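Local atomic coordinates of peptidyl-prolyl cis-trans isomerase ([Pseudomonas syringae] pv. tomato str. DC3000, PDB entry 5XB0), a protein that probably catalyses the cis-trans isomerisation of peptide bonds preceding proline, through the FKBP-type domain that this chain contains. Residues W74-L77 / D78-I81; S86-Q89 / N90-T93. All coordinates share one frame; numbering follows the deposited sequence.

Contact 1: residues W74-L77 / D78-I81; sequences WFRL and DSVI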
ATOM      1  N   TRP A  74     -15.624   3.172  -0.402  1.00 16.38           N
ATOM      2  CA  TRP A  74     -15.538   2.719   0.992  1.00 16.23           C
ATOM      3  C   TRP A  74     -14.954   1.316   1.128  1.00 16.73           C
ATOM      4  O   TRP A  74     -15.341   0.397   0.389  1.00 18.86           O
ATOM      5  CB  TRP A  74     -16.920   2.735   1.656  1.00 18.73           C
ATOM      6  CG  TRP A  74     -17.442   4.099   1.978  1.00 18.79           C
ATOM      7  CD1 TRP A  74     -18.352   4.820   1.263  1.00 23.33           C
ATOM      8  CD2 TRP A  74     -17.087   4.906   3.107  1.00 16.38           C
ATOM      9  NE1 TRP A  74     -18.586   6.026   1.876  1.00 22.60           N
ATOM     10  CE2 TRP A  74     -17.828   6.100   3.017  1.00 17.91           C
ATOM     11  CE3 TRP A  74     -16.215   4.736   4.185  1.00 17.05           C
ATOM     12  CZ2 TRP A  74     -17.710   7.129   3.953  1.00 19.67           C
ATOM     13  CZ3 TRP A  74     -16.114   5.755   5.128  1.00 19.05           C
ATOM     14  CH2 TRP A  74     -16.853   6.935   4.999  1.00 20.63           C
ATOM     15  N   PHE A  75     -14.040   1.160   2.088  1.00 15.32           N
ATOM     16  CA  PHE A  75     -13.464  -0.145   2.447  1.00 14.27           C
ATOM     17  C   PHE A  75     -13.431  -0.317   3.962  1.00 16.12           C
ATOM     18  O   PHE A  75     -13.174   0.636   4.690  1.00 15.67           O
ATOM     19  CB  PHE A  75     -12.036  -0.286   1.919  1.00 14.73           C
ATOM     20  CG  PHE A  75     -11.928  -0.278   0.434  1.00 16.35           C
ATOM     21  CD1 PHE A  75     -12.305  -1.390  -0.307  1.00 20.88           C
ATOM     22  CD2 PHE A  75     -11.433   0.829  -0.230  1.00 16.08           C
ATOM     23  CE1 PHE A  75     -12.189  -1.387  -1.684  1.00 23.62           C
ATOM     24  CE2 PHE A  75     -11.317   0.835  -1.608  1.00 19.29           C
ATOM     25  CZ  PHE A  75     -11.696  -0.276  -2.335  1.00 20.18           C
ATOM     26  N   ARG A  76     -13.664  -1.537   4.436  1.00 14.52           N
ATOM     27  CA  ARG A  76     -13.408  -1.867   5.836  1.00 15.23           C
ATOM     28  C   ARG A  76     -11.926  -2.127   6.037  1.00 16.22           C
ATOM     29  O   ARG A  76     -11.335  -2.942   5.320  1.00 16.22           O
ATOM     30  CB  ARG A  76     -14.214  -3.097   6.267  1.00 18.07           C
ATOM     31  CG  ARG A  76     -15.683  -2.829   6.413  1.00 21.70           C
ATOM     32  CD  ARG A  76     -16.446  -4.077   6.790  1.00 25.82           C
ATOM     33  NE  ARG A  76     -15.954  -4.665   8.031  1.00 26.95           N
ATOM     34  CZ  ARG A  76     -16.726  -5.306   8.903  1.00 41.90           C
ATOM     35  NH1 ARG A  76     -18.029  -5.425   8.672  1.00 42.83           N
ATOM     36  NH2 ARG A  76     -16.201  -5.816  10.007  1.00 36.33           N
ATOM     37  N   LEU A  77     -11.316  -1.442   6.999  1.00 16.72           N
ATOM     38  CA  LEU A  77      -9.893  -1.661   7.270  1.00 18.54           C
ATOM     39  C   LEU A  77      -9.589  -3.090   7.718  1.00 20.20           C
ATOM     40  O   LEU A  77      -8.479  -3.581   7.501  1.00 22.88           O
ATOM     41  CB  LEU A  77      -9.387  -0.676   8.325  1.00 20.73           C
ATOM     42  CG  LEU A  77      -8.997   0.703   7.801  1.00 19.97           C
ATOM     43  CD1 LEU A  77      -8.182   1.431   8.849  1.00 16.55           C
ATOM     44  CD2 LEU A  77      -8.222   0.608   6.487  1.00 17.84           C
ATOM     45  N   ASP A  78     -10.553  -3.768   8.337  1.00 18.62           N
ATOM     46  CA  ASP A  78     -10.300  -5.132   8.786  1.00 21.95           C
ATOM     47  C   ASP A  78     -10.429  -6.150   7.653  1.00 22.20           C
ATOM     48  O   ASP A  78     -10.291  -7.359   7.875  1.00 25.40           O
ATOM     49  CB  ASP A  78     -11.221  -5.519   9.966  1.00 24.92           C
ATOM     50  CG  ASP A  78     -12.712  -5.548   9.612  1.00 27.39           C
ATOM     51  OD1 ASP A  78     -13.101  -5.522   8.421  1.00 23.21           O
ATOM     52  OD2 ASP A  78     -13.516  -5.612  10.571  1.00 29.14           O
ATOM     53  N   SER A  79     -10.677  -5.671   6.436  1.00 15.91           N
ATOM     54  CA  SER A  79     -10.994  -6.578   5.345  1.00 16.02           C
ATOM     55  C   SER A  79     -10.187  -6.313   4.084  1.00 22.55           C
ATOM     56  O   SER A  79     -10.502  -6.844   3.016  1.00 25.91           O
ATOM     57  CB  SER A  79     -12.485  -6.500   5.018  1.00 15.60           C
ATOM     58  OG  SER A  79     -13.252  -6.972   6.103  1.00 19.80           O
ATOM     59  N   VAL A  80      -9.145  -5.502   4.208  1.00 16.74           N
ATOM     60  CA  VAL A  80      -8.249  -5.196   3.099  1.00 16.44           C
ATOM     61  C   VAL A  80      -6.863  -5.784   3.379  1.00 18.74           C
ATOM     62  O   VAL A  80      -6.643  -6.392   4.436  1.00 18.85           O
ATOM     63  CB  VAL A  80      -8.126  -3.671   2.860  1.00 18.11           C
ATOM     64  CG1 VAL A  80      -9.455  -3.105   2.366  1.00 21.51           C
ATOM     65  CG2 VAL A  80      -7.672  -2.969   4.126  1.00 19.68           C
ATOM     66  N   ILE A  81      -5.930  -5.617   2.445  1.00 17.18           N
ATOM     67  CA  ILE A  81      -4.580  -6.135   2.678  1.00 15.92           C
ATOM     68  C   ILE A  81      -4.025  -5.508   3.950  1.00 15.66           C
ATOM     69  O   ILE A  81      -4.337  -4.359   4.283  1.00 14.91           O
ATOM     70  CB  ILE A  81      -3.612  -5.883   1.495  1.00 16.79           C
ATOM     71  CG1 ILE A  81      -3.605  -4.417   1.090  1.00 15.15           C
ATOM     72  CG2 ILE A  81      -3.981  -6.766   0.292  1.00 20.24           C
ATOM     73  CD1 ILE A  81      -2.489  -4.062   0.129  1.00 19.91           C
TER
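Asp-78 meets Arg-76 in a side-on salt bridge, two nitrogens against two oxygens. Arg-76 NH2 reaches Asp-78 OD2 at 2.8 Å, almost straight at 177°, on the syn lone pair and within the guanidinium plane. Arg-76 NE binds Asp-78 OD1 at 3.0 Å, tilted somewhat from that plane. The two flat groups are nearly coplanar, 28° apart. The bend at chi3 of Arg-76 (58°) turns NE and NH2 back toward the carboxylate. Ser-79 adds a third bond: its OG donates to Asp-78 OD1 at 2.7 Å from the anti side, so that oxygen holds two donors. Ser-79 N bonds Arg-76 O at 3.0 Å and closes a type I beta turn over residues 76-79. Val-80 then turns its two methyls toward the carbonyls of the turn. Val-80 CG1 lies 3.5 Å from Arg-76 O, and Val-80 CG2 lies 3.5 Å from Leu-77 O. Val-80 CG1 also rests on Phe-75 CB at 3.8 Å. A tartaric acid molecule, probably from the crystallisation liquor, lies beside Val-80. Ile-81 is the N-cap residue of helix 82-87, and its N bonds the same tartrate. The turn thus links strand 73-76 to that helix at the surface of the FKBP domain. Through their backbones, Phe-75 bonds Val-52 of strand 51-59 and Leu-77 bonds Gly-50 just before it. Leu-77 O accepts from Thr-85 OG1 of the helix.

Contact 2: residues S86-Q89 / N90-T93; sequences SALQ and NMPT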
ATOM      1  N   SER A  86      -2.808  -1.391   8.746  1.00 14.98           N
ATOM      2  CA  SER A  86      -1.914  -0.737   9.680  1.00 16.51           C
ATOM      3  C   SER A  86      -1.592   0.684   9.243  1.00 14.50           C
ATOM      4  O   SER A  86      -1.628   1.600  10.052  1.00 16.36           O
ATOM      5  CB  SER A  86      -0.622  -1.537   9.848  1.00 18.76           C
ATOM      6  OG  SER A  86      -0.007  -1.766   8.599  1.00 18.39           O
ATOM      7  N   ALA A  87      -1.256   0.869   7.973  1.00 14.68           N
ATOM      8  CA  ALA A  87      -0.751   2.171   7.558  1.00 13.26           C
ATOM      9  C   ALA A  87      -1.830   3.244   7.654  1.00 14.39           C
ATOM     10  O   ALA A  87      -1.566   4.362   8.103  1.00 13.11           O
ATOM     11  CB  ALA A  87      -0.198   2.104   6.140  1.00 13.80           C
ATOM     12  N   LEU A  88      -3.050   2.906   7.249  1.00 14.88           N
ATOM     13  CA  LEU A  88      -4.064   3.951   7.121  1.00 15.08           C
ATOM     14  C   LEU A  88      -4.571   4.451   8.480  1.00 14.15           C
ATOM     15  O   LEU A  88      -5.156   5.534   8.573  1.00 13.62           O
ATOM     16  CB  LEU A  88      -5.219   3.465   6.250  1.00 14.56           C
ATOM     17  CG  LEU A  88      -4.845   3.228   4.784  1.00 13.74           C
ATOM     18  CD1 LEU A  88      -6.081   2.896   3.936  1.00 15.65           C
ATOM     19  CD2 LEU A  88      -4.103   4.436   4.208  1.00 18.88           C
ATOM     20  N   GLN A  89      -4.316   3.700   9.550  1.00 13.10           N
ATOM     21  CA  GLN A  89      -4.659   4.203  10.887  1.00 12.43           C
ATOM     22  C   GLN A  89      -3.875   5.462  11.254  1.00 13.66           C
ATOM     23  O   GLN A  89      -4.249   6.184  12.181  1.00 17.04           O
ATOM     24  CB  GLN A  89      -4.410   3.122  11.937  1.00 14.32           C
ATOM     25  CG  GLN A  89      -5.427   2.008  11.873  1.00 16.22           C
ATOM     26  CD  GLN A  89      -5.125   0.914  12.872  1.00 19.14           C
ATOM     27  OE1 GLN A  89      -5.215   1.119  14.089  1.00 21.18           O
ATOM     28  NE2 GLN A  89      -4.732  -0.248  12.365  1.00 18.32           N
ATOM     29  N   ASN A  90      -2.800   5.721  10.516  1.00 13.05           N
ATOM     30  CA  ASN A  90      -1.973   6.901  10.721  1.00 14.23           C
ATOM     31  C   ASN A  90      -2.424   8.104   9.913  1.00 14.30           C
ATOM     32  O   ASN A  90      -1.925   9.219  10.109  1.00 15.74           O
ATOM     33  CB  ASN A  90      -0.530   6.587  10.345  1.00 14.58           C
ATOM     34  CG  ASN A  90       0.066   5.514  11.208  1.00 17.15           C
ATOM     35  OD1 ASN A  90       0.365   5.754  12.372  1.00 19.48           O
ATOM     36  ND2 ASN A  90       0.235   4.319  10.649  1.00 15.83           N
ATOM     37  N   MET A  91      -3.356   7.875   8.996  1.00 13.38           N
ATOM     38  CA  MET A  91      -3.626   8.843   7.942  1.00 12.18           C
ATOM     39  C   MET A  91      -4.815   9.744   8.254  1.00 13.05           C
ATOM     40  O   MET A  91      -5.919   9.259   8.462  1.00 13.46           O
ATOM     41  CB  MET A  91      -3.874   8.105   6.629  1.00 13.03           C
ATOM     42  CG  MET A  91      -3.900   9.030   5.434  1.00 13.44           C
ATOM     43  SD  MET A  91      -4.079   8.104   3.899  1.00 13.43           S
ATOM     44  CE  MET A  91      -3.895   9.425   2.697  1.00 13.19           C
ATOM     45  N   PRO A  92      -4.598  11.068   8.286  1.00 12.91           N
ATOM     46  CA  PRO A  92      -5.711  11.987   8.553  1.00 12.14           C
ATOM     47  C   PRO A  92      -6.553  12.247   7.302  1.00 13.99           C
ATOM     48  O   PRO A  92      -6.007  12.312   6.199  1.00 14.31           O
ATOM     49  CB  PRO A  92      -5.009  13.266   9.018  1.00 17.18           C
ATOM     50  CG  PRO A  92      -3.686  13.228   8.335  1.00 21.46           C
ATOM     51  CD  PRO A  92      -3.308  11.771   8.164  1.00 13.93           C
ATOM     52  N   THR A  93      -7.862  12.393   7.479  1.00 13.89           N
ATOM     53  CA  THR A  93      -8.731  12.721   6.354  1.00 13.37           C
ATOM     54  C   THR A  93      -8.223  13.983   5.656  1.00 12.32           C
ATOM     55  O   THR A  93      -7.820  14.948   6.309  1.00 14.89           O
ATOM     56  CB  THR A  93     -10.174  12.897   6.810  1.00 14.22           C
ATOM     57  OG1 THR A  93     -10.643  11.659   7.368  1.00 16.26           O
ATOM     58  CG2 THR A  93     -11.061  13.273   5.648  1.00 19.48           C
TER
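Leu-88 lies alongside Met-91, the two side chains pointing the same way. Leu-88 CD2 touches Met-91 SD at 3.7 Å. Met-91 has CG anti to its own N (chi1 -169°) and stays extended beyond it, which places the sulfur beside Leu-88 CD2. Both side chains are buried against strand 122-132, Leu-88 on Ile-126 and Met-91 on Leu-128. Met-91 also touches Trp-97 of strand 96-101. Helix 82-87 is the short helix that packs on the curved antiparallel sheet, as in FKBP domains, and this pair joins its end to that sheet.

The polar half of the contact is built around one carbonyl. The backbone N of Asn-90 comes to Ala-87 O at 3.0 Å, and Asn-90 ND2 comes to Ala-87 O at 3.1 Å. Both donors approach from the same face of the carbonyl plane, above it and not on a lone pair. With CG beside its backbone N (chi1 -63°), the Asn-90 side chain curls back toward the last turn of the helix. The amide is slightly tilted, with Ala-87 O 17° out of its plane. One residue further on, Met-91 N bonds Leu-88 O at 3.0 Å. These i+3 to i backbone bonds make two overlapping, 3-10-like beta turns.

Carbonyls at the C-terminal end of a helix lose their usual i+4 N-H donors. Here Ala-87 O takes Asn-90 N and, in addition, ND2, while Gln-89 NE2 serves Thr-85 O. The ND2 bond probably limits rotation of the Asn-90 side chain.

How the contacts relate
Contact 1 lies at the surface, while contact 2 is partly buried. They bracket helix 82-87: contact 1 leads into it from strand 73-76, and contact 2 leads out of it toward strand 96-101. Their centres are about 12 Å apart, yet they touch directly. Leu-77 CD2 packs on Leu-88 CD1 at 4.0 Å, and Leu-77 CD1 lies 4.1 Å from Gln-89 CG. The chemistry follows the place. The outer turn of contact 1 is tied by opposite charges and a serine hydroxyl, whereas contact 2 uses neutral amides and a leucine-methionine pair turned to the sheet. Both use beta turns closed by i+3 to i backbone bonds.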